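Local coordinates for CurM Sulfotransferase (Moorea producta, PDB 4GBM), which probably transfers a sulfo group from PAPS to a hydroxyl of the polyketide intermediate during curacin biosynthesis, leaving PAP as the spent cofactor, at residues A[64-69]-A[73-78]; A[119-124]-A[131-136]. The protein carries 2 engineered substitutions. All blocks are in the same frame, centred on the assembly; numbering follows the deposited sequence.

In the fold
Contact 1 (64-69 with 73-78) and contact 2 (119-124 with 131-136) follow one another along the chain, and their centres lie about 15 Å apart. They meet directly: Leu66 CB packs on Tyr121 CE1 at 3.8 Å, and Leu64 CD1 touches Leu124 CD1 at 3.9 Å, placing the loop after strand 58-59 against helix 117-128. Both stand back from the bound adenosine-3'-5'-diphosphate, which lies about 12 Å from the side chain of His65 and about 13 Å from that of Asp135. The next residue on the strand, Lys136, turns its amine toward Glu63, Ser45 and Thr46, the last two probably part of the phosphate-binding loop of the fold.

Contact 1 (A[64-69]-A[73-78]); sequences LHLLPF and KERQEQ. With ZN (zinc ion), chain F; SO4 (sulfate ion), chain Q.
Phe69 lays one face of its ring over the backbone and first side-chain carbons of Arg75: Arg75 CA sits 3.8 Å from the ring centroid and only 13° off the normal, a CH-pi contact. Pro68 CB covers the other face, nearer the rim. Gln78 comes in at the edge, its OE1 close to the ring plane and 3.6 Å from Phe69 CE1. From the covered face of the ring the Arg75 chain runs out extended, with CG anti to the backbone N (chi1 179°), which carries the guanidinium back along the loop to two backbone carbonyls. Arg75 NH2 donates to Leu64 O at 2.9 Å, and NE donates to His65 O, also at 2.9 Å, reaching that oxygen from above its carbonyl plane. The loop between strand 58-59 and helix 72-78 of this sulfotransferase domain is thus tied to the helix that follows it. The two carbonyls lie just ahead of a type I beta turn from Leu66 to Phe69, which brings the Phe69 ring back over the helix. Leu66 CD2 lies 3.8 Å from Arg75 NE, oblique to the guanidinium. An alanine in place of Arg75 is likely to leave the carbonyls of Leu64 and His65 without these donors and to uncover Phe69 CD2 where CG lay against it. A sulfate, probably from the crystallisation liquor, accepts from both NH1 and NH2 through O1 and is also held by Gln89 N. His65 ND1 binds a zinc ion at 2.1 Å, alongside a water and two atoms from elsewhere in the structure, while NE2 is hydrogen-bonded to Ser266 OG.

Contact 2 (A[119-124]-A[131-136]); sequences QVYGML and RLLVDK
Tyr121 reaches from helix 117-128 to Asp135 on strand 132-136, joining a helix to the parallel sheet of the P-loop-type sulfotransferase fold, where this strand runs between 58-59 and 35-39. The tight part is the phenol end: Tyr121 OH donates to Asp135 OD1 at 2.5 Å, a very short hydrogen bond, with the ring and carboxylate planes 45° apart. The Asp135 CB already points to the helix; CG anti to the backbone N (chi1 -171°) then carries OD1 on to the phenol, and the other oxygen, OD2, is taken by Tyr140 OH. Two tyrosine hydroxyls therefore share one buried carboxylate, an arrangement consistent with a stabilised negative charge there. Elsewhere the two segments meet loosely. Only 139 Å² is buried between them, and Leu124, although its CB points toward the strand, comes no nearer than 4.8 Å; it packs instead on Thr91 and Phe92 of helix 87-96. Phe154 meets the Tyr121 ring edge-to-face. Between the loose end and the hydrogen bond, one methyl fills in: Leu133 CD2 abuts the ring edge in plane, 3.9 Å from Tyr121 CE2.

Contact 1 (A[64-69]-A[73-78])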
# COMPACT_ATOMS: atom_id res chain seq x y z
N LEU A 64 8.33 2.05 -1.68
CA LEU A 64 9.51 2.89 -1.90
C LEU A 64 10.14 3.37 -0.60
O LEU A 64 11.33 3.73 -0.58
CB LEU A 64 9.14 4.10 -2.77
CG LEU A 64 8.63 3.79 -4.18
CD1 LEU A 64 8.07 5.05 -4.82
CD2 LEU A 64 9.72 3.17 -5.04
N HIS A 65 9.36 3.40 0.48
CA HIS A 65 9.84 3.88 1.79
C HIS A 65 10.48 5.28 1.74
O HIS A 65 11.49 5.53 2.39
CB HIS A 65 10.80 2.86 2.43
CG HIS A 65 10.30 1.44 2.40
ND1 HIS A 65 9.31 0.99 3.24
CD2 HIS A 65 10.66 0.38 1.64
CE1 HIS A 65 9.08 -0.29 3.00
NE2 HIS A 65 9.88 -0.68 2.03
N LEU A 66 9.86 6.17 0.98
CA LEU A 66 10.33 7.55 0.86
C LEU A 66 9.52 8.50 1.75
O LEU A 66 10.10 9.28 2.52
CB LEU A 66 10.26 8.02 -0.60
CG LEU A 66 11.21 7.36 -1.61
CD1 LEU A 66 10.84 7.79 -3.01
CD2 LEU A 66 12.67 7.69 -1.31
N LEU A 67 8.20 8.41 1.65
CA LEU A 67 7.29 9.36 2.30
C LEU A 67 7.54 9.63 3.80
O LEU A 67 7.37 10.77 4.23
CB LEU A 67 5.82 8.96 2.07
CG LEU A 67 4.76 10.04 2.34
CD1 LEU A 67 4.94 11.25 1.41
CD2 LEU A 67 3.38 9.43 2.18
N PRO A 68 7.96 8.62 4.59
CA PRO A 68 8.19 8.90 6.01
C PRO A 68 9.42 9.76 6.34
O PRO A 68 9.57 10.19 7.49
CB PRO A 68 8.37 7.50 6.63
CG PRO A 68 7.75 6.56 5.65
CD PRO A 68 8.05 7.17 4.31
N PHE A 69 10.28 10.03 5.36
CA PHE A 69 11.58 10.68 5.61
C PHE A 69 11.74 12.03 4.92
O PHE A 69 11.12 12.27 3.89
CB PHE A 69 12.72 9.75 5.19
CG PHE A 69 12.62 8.38 5.79
CD1 PHE A 69 12.95 8.17 7.13
CD2 PHE A 69 12.19 7.30 5.04
CE1 PHE A 69 12.85 6.91 7.70
CE2 PHE A 69 12.09 6.03 5.59
CZ PHE A 69 12.42 5.84 6.93
N LYS A 73 19.70 10.56 3.50
CA LYS A 73 20.56 10.10 4.60
C LYS A 73 19.74 9.65 5.81
O LYS A 73 20.06 8.63 6.42
CB LYS A 73 21.56 11.18 5.02
CG LYS A 73 22.91 11.03 4.34
CD LYS A 73 23.98 11.83 5.04
CE LYS A 73 25.37 11.50 4.50
NZ LYS A 73 25.51 11.87 3.06
N GLU A 74 18.69 10.40 6.14
CA GLU A 74 17.75 10.01 7.19
C GLU A 74 17.16 8.64 6.88
O GLU A 74 17.11 7.76 7.74
CB GLU A 74 16.60 11.02 7.31
CG GLU A 74 16.89 12.25 8.14
CD GLU A 74 15.65 13.11 8.33
OE1 GLU A 74 15.79 14.28 8.73
OE2 GLU A 74 14.53 12.61 8.07
N ARG A 75 16.70 8.47 5.63
CA ARG A 75 16.13 7.21 5.17
C ARG A 75 17.12 6.05 5.29
O ARG A 75 16.78 4.99 5.80
CB ARG A 75 15.64 7.35 3.73
CG ARG A 75 15.04 6.08 3.14
CD ARG A 75 14.69 6.28 1.68
NE ARG A 75 14.06 5.10 1.09
CZ ARG A 75 14.72 4.11 0.49
NH1 ARG A 75 16.05 4.13 0.40
NH2 ARG A 75 14.05 3.09 -0.01
N GLN A 76 18.35 6.25 4.82
CA GLN A 76 19.39 5.22 4.87
C GLN A 76 19.67 4.79 6.32
O GLN A 76 19.82 3.60 6.60
CB GLN A 76 20.68 5.72 4.20
CG GLN A 76 21.73 4.63 3.93
CD GLN A 76 22.56 4.27 5.16
OE1 GLN A 76 23.01 5.15 5.90
NE2 GLN A 76 22.77 2.98 5.37
N GLU A 77 19.72 5.77 7.22
CA GLU A 77 20.05 5.53 8.62
C GLU A 77 18.92 4.86 9.40
O GLU A 77 19.17 4.09 10.33
CB GLU A 77 20.43 6.85 9.31
CG GLU A 77 21.77 7.44 8.83
CD GLU A 77 21.95 8.90 9.22
OE1 GLU A 77 20.96 9.58 9.55
OE2 GLU A 77 23.11 9.38 9.18
N GLN A 78 17.67 5.17 9.02
CA GLN A 78 16.50 4.75 9.80
C GLN A 78 15.73 3.57 9.22
O GLN A 78 14.99 2.89 9.94
CB GLN A 78 15.56 5.94 10.00
CG GLN A 78 16.14 7.08 10.82
CD GLN A 78 15.20 8.27 10.91
OE1 GLN A 78 13.98 8.13 10.85
NE2 GLN A 78 15.78 9.46 11.08
ZN ZN F . 8.35 1.95 4.88
S SO4 Q . 16.55 0.33 -1.70
O1 SO4 Q . 16.24 1.75 -1.69
O2 SO4 Q . 16.22 -0.20 -0.38
O3 SO4 Q . 15.75 -0.36 -2.70
O4 SO4 Q . 17.98 0.19 -1.95
O HOH W 1 7.53 0.35 6.04

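Contact 2 (A[119-124]-A[131-136])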
# COMPACT_ATOMS: atom_id res chain seq x y z
N GLN A 119 13.00 15.70 -3.81
CA GLN A 119 13.86 15.64 -5.00
C GLN A 119 13.88 14.24 -5.61
O GLN A 119 13.91 14.10 -6.83
CB GLN A 119 15.28 16.09 -4.67
CG GLN A 119 15.44 17.59 -4.56
CD GLN A 119 16.81 17.97 -4.06
OE1 GLN A 119 17.22 17.57 -2.98
NE2 GLN A 119 17.54 18.75 -4.86
N VAL A 120 13.87 13.21 -4.76
CA VAL A 120 13.90 11.84 -5.27
C VAL A 120 12.57 11.50 -5.95
O VAL A 120 12.55 10.91 -7.03
CB VAL A 120 14.28 10.82 -4.16
CG1 VAL A 120 14.18 9.39 -4.67
CG2 VAL A 120 15.69 11.11 -3.68
N TYR A 121 11.46 11.90 -5.33
CA TYR A 121 10.17 11.74 -5.97
C TYR A 121 10.13 12.46 -7.33
O TYR A 121 9.59 11.92 -8.30
CB TYR A 121 9.05 12.27 -5.08
CG TYR A 121 8.40 11.27 -4.14
CD1 TYR A 121 8.38 11.51 -2.77
CD2 TYR A 121 7.73 10.12 -4.62
CE1 TYR A 121 7.76 10.64 -1.89
CE2 TYR A 121 7.10 9.24 -3.74
CZ TYR A 121 7.11 9.52 -2.38
OH TYR A 121 6.49 8.67 -1.48
N GLY A 122 10.69 13.66 -7.40
CA GLY A 122 10.73 14.42 -8.65
C GLY A 122 11.51 13.69 -9.73
O GLY A 122 11.10 13.67 -10.91
N MET A 123 12.62 13.09 -9.33
CA MET A 123 13.45 12.25 -10.20
C MET A 123 12.69 11.01 -10.68
O MET A 123 12.78 10.64 -11.85
CB MET A 123 14.71 11.83 -9.44
CG MET A 123 15.70 10.98 -10.22
SD MET A 123 17.09 10.51 -9.17
CE MET A 123 17.54 12.10 -8.49
N LEU A 124 11.95 10.37 -9.78
CA LEU A 124 11.13 9.22 -10.19
C LEU A 124 10.07 9.65 -11.19
O LEU A 124 9.89 8.98 -12.22
CB LEU A 124 10.48 8.55 -8.98
CG LEU A 124 11.39 7.82 -7.99
CD1 LEU A 124 10.58 7.22 -6.85
CD2 LEU A 124 12.20 6.73 -8.70
N ARG A 131 3.81 8.25 -17.40
CA ARG A 131 3.10 7.42 -16.42
C ARG A 131 2.94 8.14 -15.08
O ARG A 131 3.76 8.98 -14.72
CB ARG A 131 3.83 6.09 -16.21
CG ARG A 131 3.83 5.17 -17.42
CD ARG A 131 4.73 3.96 -17.21
NE ARG A 131 6.15 4.33 -17.29
CZ ARG A 131 7.16 3.47 -17.17
NH1 ARG A 131 6.92 2.18 -16.95
NH2 ARG A 131 8.41 3.91 -17.26
N LEU A 132 1.86 7.80 -14.37
CA LEU A 132 1.61 8.30 -13.01
C LEU A 132 2.04 7.28 -11.97
O LEU A 132 1.71 6.10 -12.06
CB LEU A 132 0.11 8.59 -12.80
CG LEU A 132 -0.61 9.73 -13.52
CD1 LEU A 132 -2.06 9.74 -13.04
CD2 LEU A 132 0.04 11.09 -13.26
N LEU A 133 2.75 7.76 -10.95
CA LEU A 133 3.18 6.90 -9.85
C LEU A 133 2.02 6.52 -8.94
O LEU A 133 1.20 7.36 -8.57
CB LEU A 133 4.26 7.61 -9.03
CG LEU A 133 4.84 6.87 -7.83
CD1 LEU A 133 5.59 5.63 -8.27
CD2 LEU A 133 5.77 7.79 -7.06
N VAL A 134 1.94 5.22 -8.64
CA VAL A 134 1.05 4.69 -7.61
C VAL A 134 1.93 4.33 -6.43
O VAL A 134 2.81 3.47 -6.53
CB VAL A 134 0.31 3.43 -8.09
CG1 VAL A 134 -0.56 2.87 -6.98
CG2 VAL A 134 -0.52 3.73 -9.34
N ASP A 135 1.68 5.00 -5.31
CA ASP A 135 2.49 4.85 -4.11
C ASP A 135 1.65 4.17 -3.02
O ASP A 135 0.74 4.78 -2.45
CB ASP A 135 3.00 6.23 -3.66
CG ASP A 135 4.02 6.14 -2.54
OD1 ASP A 135 4.79 7.11 -2.37
OD2 ASP A 135 4.05 5.11 -1.84
N LYS A 136 1.96 2.90 -2.76
CA LYS A 136 1.23 2.08 -1.78
C LYS A 136 2.10 1.66 -0.60
O LYS A 136 3.20 1.13 -0.80
CB LYS A 136 0.69 0.80 -2.46
CG LYS A 136 -0.20 -0.10 -1.57
CD LYS A 136 0.60 -1.10 -0.67
CE LYS A 136 1.06 -2.33 -1.45
NZ LYS A 136 1.56 -3.37 -0.49